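Local structure of peruvianin-I (Thevetia peruviana, 6ORM) at residues F58-Q63 with T73-V78; I104-Y109 with D125-P130; D50-N55 with Q86-P91; M98-E103 with N144-A149. The protein probably hydrolyses peptide bonds as a cysteine peptidase of plant latex, built on the cupin fold of a germin-like protein. All blocks are in the same frame, centred on the assembly; numbering follows the deposited sequence.

Interaction 1: residues F58-Q63 with T73-V78; sequences FVTAGQ and TINRCV
N75 turns its CG away from its own carbonyl carbon (chi1 -64°), and this swings the amide oxygen toward the backbone of V59. N75 OD1 accepts from V59 N at 3.1 Å, with the donor nearly in line with the C=O (161°). The F58 ring lies beside the same amide. Its plane stands steeply to the amide plane, with F58 CD1 3.6 Å from N75 OD1. One residue on, the meeting is through backbone and methyls. I74 N gives V59 O only a weak bond. T73 CG2 touches that same V59 O at 3.3 Å, while V59 CB sits close against I74 O. The T60 and T73 side chains run alongside each other in the same direction. T60 CG2 rests 3.8 Å from T73 OG1. T73 OG1 itself is hydrogen-bonded to S153 O. The T60 hydroxyl faces the other way. T60 OG1 accepts from G62 N at 3.1 Å, an ST turn, and donates to Q63 OE1 at 2.8 Å. T60 N also donates to Q63 OE1, so two bonds hold that amide in place. With an alanine at T60, G62 N would probably lose its acceptor and the Q63 amide would be freer to turn. The 58-63 turn leaves strand 54-57 and passes beside the start of strand 73-79. Strand 145-151 flanks that strand, and L126 of a second subunit packs on V59 and I74.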
# COMPACT_ATOMS: atom_id res chain seq x y z
N PHE A 58 -7.48 25.59 2.01
CA PHE A 58 -7.11 24.24 1.63
C PHE A 58 -5.83 24.23 0.80
O PHE A 58 -5.63 25.09 -0.07
CB PHE A 58 -8.22 23.59 0.81
CG PHE A 58 -9.46 23.29 1.60
CD1 PHE A 58 -9.56 22.15 2.38
CD2 PHE A 58 -10.54 24.16 1.56
CE1 PHE A 58 -10.70 21.88 3.10
CE2 PHE A 58 -11.70 23.89 2.28
CZ PHE A 58 -11.78 22.75 3.05
N VAL A 59 -4.96 23.27 1.08
CA VAL A 59 -3.85 22.97 0.18
C VAL A 59 -3.82 21.48 -0.09
O VAL A 59 -3.05 20.73 0.51
CB VAL A 59 -2.49 23.45 0.73
CG1 VAL A 59 -1.45 23.41 -0.38
CG2 VAL A 59 -2.60 24.85 1.30
N THR A 60 -4.70 21.03 -0.99
CA THR A 60 -4.65 19.70 -1.56
C THR A 60 -4.07 19.79 -2.97
O THR A 60 -3.73 20.87 -3.46
CB THR A 60 -6.04 19.07 -1.57
OG1 THR A 60 -6.82 19.66 -2.62
CG2 THR A 60 -6.74 19.27 -0.24
N ALA A 61 -3.95 18.63 -3.63
CA ALA A 61 -3.51 18.62 -5.02
C ALA A 61 -4.40 19.47 -5.92
O ALA A 61 -3.96 19.91 -6.98
CB ALA A 61 -3.45 17.19 -5.54
N GLY A 62 -5.65 19.71 -5.51
CA GLY A 62 -6.52 20.58 -6.28
C GLY A 62 -6.06 22.03 -6.29
O GLY A 62 -6.33 22.76 -7.25
N GLN A 63 -5.39 22.46 -5.23
CA GLN A 63 -4.85 23.82 -5.15
C GLN A 63 -3.37 23.90 -5.46
O GLN A 63 -2.91 24.92 -5.97
CB GLN A 63 -5.09 24.39 -3.74
CG GLN A 63 -6.55 24.57 -3.36
CD GLN A 63 -7.24 23.26 -3.05
OE1 GLN A 63 -6.75 22.46 -2.25
NE2 GLN A 63 -8.38 23.02 -3.69
N THR A 73 -1.03 16.75 2.40
CA THR A 73 -1.89 17.92 2.38
C THR A 73 -1.66 18.69 3.67
O THR A 73 -1.41 18.10 4.72
CB THR A 73 -3.38 17.53 2.26
OG1 THR A 73 -3.69 17.23 0.89
CG2 THR A 73 -4.31 18.65 2.73
N ILE A 74 -1.72 20.02 3.60
CA ILE A 74 -1.79 20.86 4.79
C ILE A 74 -2.93 21.85 4.62
O ILE A 74 -3.06 22.48 3.56
CB ILE A 74 -0.45 21.57 5.09
CG1 ILE A 74 -0.51 22.28 6.44
CG2 ILE A 74 -0.06 22.54 3.98
CD1 ILE A 74 0.84 22.75 6.94
N ASN A 75 -3.77 21.97 5.64
CA ASN A 75 -4.87 22.92 5.65
C ASN A 75 -4.69 23.88 6.82
O ASN A 75 -4.30 23.46 7.92
CB ASN A 75 -6.22 22.21 5.77
CG ASN A 75 -6.54 21.33 4.58
OD1 ASN A 75 -6.17 21.64 3.45
ND2 ASN A 75 -7.23 20.23 4.83
N ARG A 76 -4.96 25.16 6.59
CA ARG A 76 -4.96 26.15 7.65
C ARG A 76 -6.40 26.40 8.09
O ARG A 76 -7.27 26.67 7.27
CB ARG A 76 -4.33 27.47 7.20
CG ARG A 76 -4.27 28.52 8.31
CD ARG A 76 -3.87 29.89 7.79
NE ARG A 76 -4.84 30.44 6.85
CZ ARG A 76 -4.58 31.39 5.96
NH1 ARG A 76 -3.37 31.94 5.91
NH2 ARG A 76 -5.53 31.82 5.15
N CYS A 77 -6.63 26.33 9.40
CA CYS A 77 -7.94 26.57 9.98
C CYS A 77 -7.85 27.76 10.92
O CYS A 77 -6.99 27.79 11.82
CB CYS A 77 -8.45 25.34 10.72
SG CYS A 77 -8.62 23.83 9.71
N VAL A 78 -8.72 28.74 10.73
CA VAL A 78 -8.83 29.90 11.60
C VAL A 78 -10.23 29.93 12.19
O VAL A 78 -11.22 29.81 11.46
CB VAL A 78 -8.51 31.21 10.85
CG1 VAL A 78 -8.68 32.41 11.76
CG2 VAL A 78 -7.10 31.15 10.27

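Interaction 2: residues I104-Y109 with D125-P130; sequences ILEGFY and DLFIIP
E106 and I129 meet through a carboxylate whose two oxygens have different company. OE1 is hydrogen-bonded to T137 OG1 on strand 135-139. E106 OE2 instead lies 3.2 Å from I129 CD1, so an oxygen is pressed against a methyl here. E106 CG lies opposite its own backbone N (chi1 -179°), which brings it against the F127 ring, 3.4 Å from F127 CD1. The bend at chi2 then turns the carboxylate toward I129. The backbone O of E106 hangs over one face of that ring, offset toward its rim, 3.7 Å from F127 CZ. F127 also reaches the next inward side chain of strand 104-109. F127 CE1 comes to the edge of the F108 ring, near the ring plane, 3.8 Å from F108 CD2. P130 takes a face of F108. P130 CD sits 3.6 Å from the centroid of the F108 ring, only 6° off the normal, a well-centred CH-pi contact. An alanine in place of F108 would probably leave P130 CD without its aromatic cover and open a gap beside F127. F108 also meets Y117 of the same chain, and F37 of a second subunit edge-to-face. The backbones run nearly parallel, 22° apart, with axes 7.8 Å from each other. That is too far for backbone pairing, so side chains fill the gap. Strand 104-109 belongs to the sheet with 116-121 and 135-139, and strand 126-129 to the larger sheet. Two sheets facing each other across a buried, largely apolar interior are the hallmark of the cupin beta-barrel.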
# COMPACT_ATOMS: atom_id res chain seq x y z
N ILE A 104 -7.36 26.22 21.75
CA ILE A 104 -8.45 25.42 21.22
C ILE A 104 -8.67 24.19 22.08
O ILE A 104 -7.74 23.68 22.72
CB ILE A 104 -8.20 25.00 19.76
CG1 ILE A 104 -6.85 24.29 19.64
CG2 ILE A 104 -8.28 26.19 18.83
CD1 ILE A 104 -6.51 23.84 18.23
N LEU A 105 -9.91 23.70 22.08
CA LEU A 105 -10.21 22.34 22.51
C LEU A 105 -10.25 21.46 21.27
O LEU A 105 -11.02 21.72 20.35
CB LEU A 105 -11.55 22.28 23.25
CG LEU A 105 -11.58 22.67 24.73
CD1 LEU A 105 -12.94 22.31 25.33
CD2 LEU A 105 -10.45 21.99 25.50
N GLU A 106 -9.40 20.43 21.25
CA GLU A 106 -9.29 19.51 20.13
C GLU A 106 -9.58 18.11 20.62
O GLU A 106 -8.98 17.66 21.60
CB GLU A 106 -7.90 19.59 19.49
CG GLU A 106 -7.70 18.69 18.29
CD GLU A 106 -8.32 19.24 17.03
OE1 GLU A 106 -8.44 20.47 16.91
OE2 GLU A 106 -8.68 18.43 16.15
N GLY A 107 -10.50 17.41 19.96
CA GLY A 107 -10.82 16.05 20.37
C GLY A 107 -11.29 15.19 19.22
O GLY A 107 -11.76 15.69 18.19
N PHE A 108 -11.14 13.87 19.40
CA PHE A 108 -11.71 12.89 18.49
C PHE A 108 -12.37 11.78 19.29
O PHE A 108 -12.06 11.56 20.47
CB PHE A 108 -10.64 12.31 17.53
CG PHE A 108 -9.73 11.29 18.16
CD1 PHE A 108 -10.07 9.94 18.19
CD2 PHE A 108 -8.50 11.67 18.68
CE1 PHE A 108 -9.23 9.01 18.76
CE2 PHE A 108 -7.65 10.73 19.25
CZ PHE A 108 -8.01 9.40 19.28
N TYR A 109 -13.30 11.08 18.64
CA TYR A 109 -14.01 9.94 19.22
C TYR A 109 -13.51 8.65 18.57
O TYR A 109 -13.39 8.58 17.34
CB TYR A 109 -15.52 10.07 19.02
CG TYR A 109 -16.12 11.33 19.58
CD1 TYR A 109 -16.07 12.52 18.87
CD2 TYR A 109 -16.75 11.34 20.82
CE1 TYR A 109 -16.63 13.68 19.38
CE2 TYR A 109 -17.31 12.49 21.34
CZ TYR A 109 -17.24 13.66 20.61
OH TYR A 109 -17.79 14.82 21.12
N ASP A 125 1.53 23.14 20.39
CA ASP A 125 0.99 21.81 20.68
C ASP A 125 0.67 21.05 19.40
O ASP A 125 0.26 21.61 18.38
CB ASP A 125 -0.29 21.93 21.53
CG ASP A 125 -0.02 21.98 23.03
OD1 ASP A 125 0.85 21.23 23.56
OD2 ASP A 125 -0.71 22.80 23.68
N LEU A 126 0.85 19.73 19.46
CA LEU A 126 0.44 18.84 18.39
C LEU A 126 -0.63 17.90 18.93
O LEU A 126 -0.62 17.54 20.11
CB LEU A 126 1.61 18.02 17.83
CG LEU A 126 2.80 18.78 17.26
CD1 LEU A 126 3.92 17.80 17.01
CD2 LEU A 126 2.42 19.51 15.98
N PHE A 127 -1.54 17.51 18.05
CA PHE A 127 -2.60 16.57 18.39
C PHE A 127 -2.88 15.73 17.16
O PHE A 127 -3.04 16.28 16.06
CB PHE A 127 -3.86 17.31 18.86
CG PHE A 127 -4.88 16.42 19.52
CD1 PHE A 127 -5.88 15.82 18.77
CD2 PHE A 127 -4.85 16.21 20.88
CE1 PHE A 127 -6.82 15.01 19.37
CE2 PHE A 127 -5.79 15.40 21.49
CZ PHE A 127 -6.78 14.80 20.74
N ILE A 128 -2.92 14.41 17.32
CA ILE A 128 -3.05 13.48 16.21
C ILE A 128 -4.46 12.92 16.18
O ILE A 128 -4.99 12.49 17.21
CB ILE A 128 -1.99 12.36 16.29
CG1 ILE A 128 -2.10 11.43 15.07
CG2 ILE A 128 -2.09 11.58 17.60
CD1 ILE A 128 -1.64 12.07 13.77
N ILE A 129 -5.08 12.96 15.00
CA ILE A 129 -6.41 12.42 14.75
C ILE A 129 -6.26 11.19 13.86
O ILE A 129 -5.79 11.32 12.72
CB ILE A 129 -7.34 13.45 14.10
CG1 ILE A 129 -7.68 14.58 15.07
CG2 ILE A 129 -8.61 12.79 13.58
CD1 ILE A 129 -7.41 15.94 14.51
N PRO A 130 -6.61 9.99 14.32
CA PRO A 130 -6.53 8.81 13.46
C PRO A 130 -7.45 8.94 12.26
O PRO A 130 -8.43 9.70 12.30
CB PRO A 130 -6.98 7.66 14.39
CG PRO A 130 -6.77 8.19 15.77
CD PRO A 130 -7.01 9.66 15.70

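Interaction 3: residues D50-N55 with Q86-P91; sequences DQWGLN and QFRTNP. With NAG (2-acetamido-2-deoxy-beta-D-glucopyranose), chain D.
D50 faces R88 with one carboxylate oxygen and holds its own turn with the other. D50 OD1 accepts from L54 N at 2.8 Å, met from above the carboxylate plane, and only weakly from W52 N. D50 OD2 forms a long salt bridge of 3.4 Å to R88 NH2. The carboxylate and guanidinium planes are 20° apart. Two waters reinforce the pair. Each donates to D50 OD2 and accepts from R88 NH2, the first at 2.9 Å from both. Q51 folds its CG over one face of the W52 indole. The opposite face of W52 is covered by Q86, whose amide stacks on the ring with planes 9° apart. Q86 CG adds a CH-pi contact, 3.9 Å from the centroid of the six-membered ring of W52. The residues from D50 to G53 form a type I beta turn that leads into strand 54-57, an outermost strand of the larger cupin sheet within this chain. G53 has a positive phi of 87°, at which a side chain would jam against the preceding carbonyl O. L54 then turns back toward R88. L54 CD2 lies over one face of the guanidinium, 3.5 Å from R88 NH2. R88 is extended from CG to NE, so it spans the distance from strand 87-89, and its NE is hydrogen-bonded to T85 O. N55 takes no part in the contact with 86-91 and carries a glycan: ND2 is bonded covalently to C1 of an N-acetylglucosamine, which is also hydrogen-bonded to A45 O and S47 N.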
# COMPACT_ATOMS: atom_id res chain seq x y z
N ASP A 50 -17.45 30.50 7.86
CA ASP A 50 -18.76 29.88 7.75
C ASP A 50 -19.62 30.34 8.93
O ASP A 50 -19.16 31.05 9.82
CB ASP A 50 -18.64 28.36 7.65
CG ASP A 50 -18.01 27.70 8.89
OD1 ASP A 50 -17.94 28.33 9.97
OD2 ASP A 50 -17.59 26.53 8.78
N GLN A 51 -20.89 29.92 8.92
CA GLN A 51 -21.83 30.33 9.96
C GLN A 51 -21.33 30.02 11.37
O GLN A 51 -21.79 30.64 12.33
CB GLN A 51 -23.19 29.68 9.74
CG GLN A 51 -23.18 28.18 9.49
CD GLN A 51 -24.58 27.62 9.41
OE1 GLN A 51 -25.48 28.08 10.11
NE2 GLN A 51 -24.79 26.65 8.53
N TRP A 52 -20.41 29.06 11.52
CA TRP A 52 -19.95 28.64 12.84
C TRP A 52 -18.59 29.23 13.21
O TRP A 52 -18.02 28.85 14.23
CB TRP A 52 -19.91 27.10 12.92
CG TRP A 52 -21.25 26.48 12.60
CD1 TRP A 52 -22.39 26.54 13.35
CD2 TRP A 52 -21.57 25.69 11.44
NE1 TRP A 52 -23.40 25.85 12.72
CE2 TRP A 52 -22.93 25.32 11.56
CE3 TRP A 52 -20.84 25.27 10.32
CZ2 TRP A 52 -23.57 24.54 10.59
CZ3 TRP A 52 -21.49 24.50 9.37
CH2 TRP A 52 -22.83 24.15 9.51
N GLY A 53 -18.08 30.16 12.40
CA GLY A 53 -16.85 30.87 12.71
C GLY A 53 -15.57 30.20 12.27
O GLY A 53 -14.51 30.53 12.81
N LEU A 54 -15.62 29.29 11.30
CA LEU A 54 -14.44 28.59 10.82
C LEU A 54 -14.10 29.04 9.41
O LEU A 54 -14.99 29.15 8.55
CB LEU A 54 -14.66 27.08 10.84
CG LEU A 54 -13.65 26.24 10.05
CD1 LEU A 54 -12.28 26.27 10.71
CD2 LEU A 54 -14.14 24.81 9.87
N ASN A 55 -12.82 29.30 9.16
CA ASN A 55 -12.30 29.41 7.81
C ASN A 55 -11.26 28.33 7.59
O ASN A 55 -10.33 28.18 8.39
CB ASN A 55 -11.65 30.77 7.51
CG ASN A 55 -10.99 30.77 6.16
OD1 ASN A 55 -9.80 30.47 6.02
ND2 ASN A 55 -11.77 31.06 5.13
N GLN A 86 -17.68 22.20 14.33
CA GLN A 86 -18.73 21.19 14.38
C GLN A 86 -18.03 19.83 14.35
O GLN A 86 -16.80 19.76 14.41
CB GLN A 86 -19.74 21.33 13.25
CG GLN A 86 -20.14 22.78 12.92
CD GLN A 86 -20.79 23.51 14.08
OE1 GLN A 86 -21.99 23.42 14.29
NE2 GLN A 86 -19.99 24.27 14.83
N PHE A 87 -18.80 18.75 14.31
CA PHE A 87 -18.20 17.42 14.24
C PHE A 87 -17.86 17.08 12.79
O PHE A 87 -18.72 17.14 11.91
CB PHE A 87 -19.15 16.38 14.83
CG PHE A 87 -19.48 16.64 16.28
CD1 PHE A 87 -18.51 16.50 17.25
CD2 PHE A 87 -20.75 17.04 16.65
CE1 PHE A 87 -18.81 16.74 18.59
CE2 PHE A 87 -21.06 17.28 17.98
CZ PHE A 87 -20.08 17.13 18.95
N ARG A 88 -16.59 16.72 12.55
CA ARG A 88 -16.10 16.51 11.20
C ARG A 88 -15.26 15.25 11.13
O ARG A 88 -14.77 14.75 12.14
CB ARG A 88 -15.29 17.72 10.71
CG ARG A 88 -16.14 18.95 10.41
CD ARG A 88 -15.33 20.09 9.81
NE ARG A 88 -16.07 21.35 9.86
CZ ARG A 88 -16.44 22.04 8.79
NH1 ARG A 88 -16.12 21.61 7.58
NH2 ARG A 88 -17.12 23.17 8.93
N THR A 89 -15.10 14.74 9.91
CA THR A 89 -14.19 13.64 9.62
C THR A 89 -13.29 14.01 8.45
O THR A 89 -13.64 14.83 7.60
CB THR A 89 -14.94 12.34 9.27
OG1 THR A 89 -15.67 12.52 8.05
CG2 THR A 89 -15.89 11.93 10.39
N ASN A 90 -12.11 13.39 8.43
CA ASN A 90 -11.26 13.35 7.25
C ASN A 90 -11.24 11.91 6.77
O ASN A 90 -10.45 11.09 7.27
CB ASN A 90 -9.84 13.84 7.57
CG ASN A 90 -9.82 15.29 8.02
OD1 ASN A 90 -9.53 15.58 9.18
ND2 ASN A 90 -10.15 16.20 7.11
N PRO A 91 -12.08 11.54 5.80
CA PRO A 91 -12.32 10.11 5.53
C PRO A 91 -11.08 9.30 5.14
O PRO A 91 -11.03 8.11 5.45
CB PRO A 91 -13.34 10.13 4.39
CG PRO A 91 -14.04 11.44 4.55
CD PRO A 91 -13.00 12.40 5.04
C1 NAG D . -11.26 31.03 3.79
C2 NAG D . -12.36 31.15 2.75
C3 NAG D . -11.82 30.75 1.38
C4 NAG D . -10.53 31.50 1.06
C5 NAG D . -9.55 31.47 2.24
C6 NAG D . -8.35 32.36 2.03
C7 NAG D . -14.71 30.86 3.40
C8 NAG D . -15.79 29.87 3.74
N2 NAG D . -13.51 30.34 3.10
O3 NAG D . -12.81 31.03 0.39
O4 NAG D . -9.88 30.85 -0.03
O5 NAG D . -10.19 31.89 3.45
O6 NAG D . -8.70 33.74 1.98
O7 NAG D . -14.92 32.07 3.39
O HOH W 1 -17.48 24.98 11.23
O HOH W 2 -17.71 24.80 6.77

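Interaction 4: residues M98-E103 with N144-A149; sequences MATEGE and NATFYA. With NAG (2-acetamido-2-deoxy-beta-D-glucopyranose), chain E.
M98 and Y148 form the regular, tight end of this antiparallel pairing. M98 N donates to Y148 O at 2.8 Å, and Y148 N returns a bond of the same length to M98 O. A99 and F147 follow as a non-hydrogen-bonded pair, with F147 CB 3.8 Å from A99 CA. The register then slips by one residue in a classic beta bulge. T100 and E101 both face T146, and T146 O accepts from T100 N (2.9 Å) and E101 N (3.2 Å). T100 OG1 adds a weak third bond to this oxygen. It also lies at the edge of the Y148 ring, near CE1. Toward the glycan the contact opens to solvent. E101 sets its CG anti to the backbone N (chi1 161°) and runs out beside T146. T146 OG1 donates to E101 OE1 at 2.9 Å, from well above the carboxylate plane. A water donates to E101 OE1 and accepts from N144 ND2. That nitrogen is bonded covalently to an N-acetylglucosamine, and N144-A145-T146 reads as a glycosylation sequon. At G102 a side chain would clash with N144 O. Within the larger sheet, strand 145-151 has strand 73-79 on its other side, and strand 95-101 has strand 126-129. M98 and Y148 also pack on Y148 and M98 of a second subunit.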
# COMPACT_ATOMS: atom_id res chain seq x y z
N MET A 98 -1.37 21.15 14.38
CA MET A 98 -0.47 22.02 15.14
C MET A 98 -1.16 23.34 15.41
O MET A 98 -1.50 24.07 14.47
CB MET A 98 0.85 22.27 14.41
CG MET A 98 1.78 23.16 15.24
SD MET A 98 3.48 23.29 14.66
CE MET A 98 3.24 24.16 13.11
N ALA A 99 -1.34 23.67 16.69
CA ALA A 99 -1.86 24.97 17.08
C ALA A 99 -0.74 26.00 17.01
O ALA A 99 0.39 25.75 17.45
CB ALA A 99 -2.44 24.91 18.49
N THR A 100 -1.05 27.16 16.44
CA THR A 100 -0.07 28.24 16.31
C THR A 100 -0.52 29.58 16.89
O THR A 100 0.34 30.42 17.17
CB THR A 100 0.30 28.45 14.83
OG1 THR A 100 -0.88 28.77 14.08
CG2 THR A 100 0.94 27.19 14.26
N GLU A 101 -1.82 29.80 17.09
CA GLU A 101 -2.30 31.06 17.65
C GLU A 101 -3.56 30.78 18.46
O GLU A 101 -4.40 29.98 18.04
CB GLU A 101 -2.58 32.08 16.55
CG GLU A 101 -3.49 33.23 16.96
CD GLU A 101 -4.05 33.98 15.76
OE1 GLU A 101 -5.12 33.58 15.24
OE2 GLU A 101 -3.41 34.97 15.34
N GLY A 102 -3.68 31.43 19.61
CA GLY A 102 -4.86 31.25 20.43
C GLY A 102 -4.83 29.91 21.15
O GLY A 102 -3.79 29.27 21.32
N GLU A 103 -6.02 29.48 21.58
CA GLU A 103 -6.18 28.25 22.34
C GLU A 103 -7.45 27.54 21.91
O GLU A 103 -8.50 28.17 21.73
CB GLU A 103 -6.23 28.49 23.85
CG GLU A 103 -4.96 29.07 24.43
CD GLU A 103 -5.03 29.17 25.93
OE1 GLU A 103 -5.97 28.60 26.53
OE2 GLU A 103 -4.14 29.82 26.52
N ASN A 144 -8.69 35.21 17.59
CA ASN A 144 -8.73 34.10 16.65
C ASN A 144 -7.82 32.97 17.10
O ASN A 144 -6.75 33.20 17.68
CB ASN A 144 -8.29 34.55 15.26
CG ASN A 144 -9.26 35.50 14.60
OD1 ASN A 144 -10.41 35.65 15.01
ND2 ASN A 144 -8.78 36.17 13.55
N ALA A 145 -8.23 31.75 16.80
CA ALA A 145 -7.39 30.57 16.95
C ALA A 145 -6.97 30.10 15.56
O ALA A 145 -7.80 30.03 14.65
CB ALA A 145 -8.13 29.46 17.69
N THR A 146 -5.68 29.79 15.40
CA THR A 146 -5.15 29.27 14.15
C THR A 146 -4.46 27.94 14.41
O THR A 146 -3.68 27.82 15.36
CB THR A 146 -4.17 30.26 13.51
OG1 THR A 146 -4.83 31.51 13.27
CG2 THR A 146 -3.65 29.71 12.18
N PHE A 147 -4.76 26.95 13.58
CA PHE A 147 -4.03 25.69 13.61
C PHE A 147 -3.90 25.15 12.19
O PHE A 147 -4.71 25.45 11.31
CB PHE A 147 -4.69 24.66 14.54
CG PHE A 147 -6.11 24.31 14.19
CD1 PHE A 147 -7.16 25.10 14.63
CD2 PHE A 147 -6.40 23.18 13.45
CE1 PHE A 147 -8.46 24.77 14.33
CE2 PHE A 147 -7.70 22.84 13.14
CZ PHE A 147 -8.74 23.64 13.58
N TYR A 148 -2.87 24.34 11.99
CA TYR A 148 -2.59 23.71 10.71
C TYR A 148 -2.75 22.20 10.85
O TYR A 148 -2.25 21.60 11.80
CB TYR A 148 -1.17 24.04 10.24
CG TYR A 148 -0.98 25.51 9.93
CD1 TYR A 148 -0.76 26.42 10.95
CD2 TYR A 148 -1.05 25.98 8.63
CE1 TYR A 148 -0.60 27.76 10.68
CE2 TYR A 148 -0.89 27.32 8.35
CZ TYR A 148 -0.66 28.21 9.38
OH TYR A 148 -0.50 29.54 9.10
N ALA A 149 -3.47 21.61 9.91
CA ALA A 149 -3.66 20.17 9.86
C ALA A 149 -2.79 19.59 8.75
O ALA A 149 -2.96 19.94 7.58
CB ALA A 149 -5.13 19.82 9.63
C1 NAG E . -9.49 37.13 12.75
C2 NAG E . -9.13 38.56 13.14
C3 NAG E . -9.82 39.55 12.21
C4 NAG E . -9.49 39.23 10.76
C5 NAG E . -9.82 37.77 10.46
C6 NAG E . -9.35 37.33 9.09
C7 NAG E . -8.53 39.12 15.45
C8 NAG E . -9.02 39.37 16.84
N2 NAG E . -9.46 38.82 14.54
O3 NAG E . -9.42 40.89 12.52
O4 NAG E . -10.24 40.09 9.90
O5 NAG E . -9.15 36.91 11.39
O6 NAG E . -7.94 37.25 9.03
O7 NAG E . -7.34 39.19 15.16
O HOH W 3 -6.09 35.54 12.95

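In the fold
Interactions 1 and 2 are buried, whereas 3 and 4 are partly open and each carries a glycosylated asparagine. Interactions 1 and 4 sit on neighbouring strands, with N75 O close to A149 N and C77 N close to F147 O. Interaction 3 joins the same sheet through an outermost strand of this chain, where N55 N meets V78 O. Interactions 2 and 3 each link the larger sheet to another; D125 O lies near A99 N of interaction 4. The chemistry follows the place. Interaction 2 relies on rings and apolar contacts, 4 on backbone bonds, 1 on a side-chain amide, and 3 on a hydrated salt bridge. Interactions 1, 2 and 4 touch the second subunit.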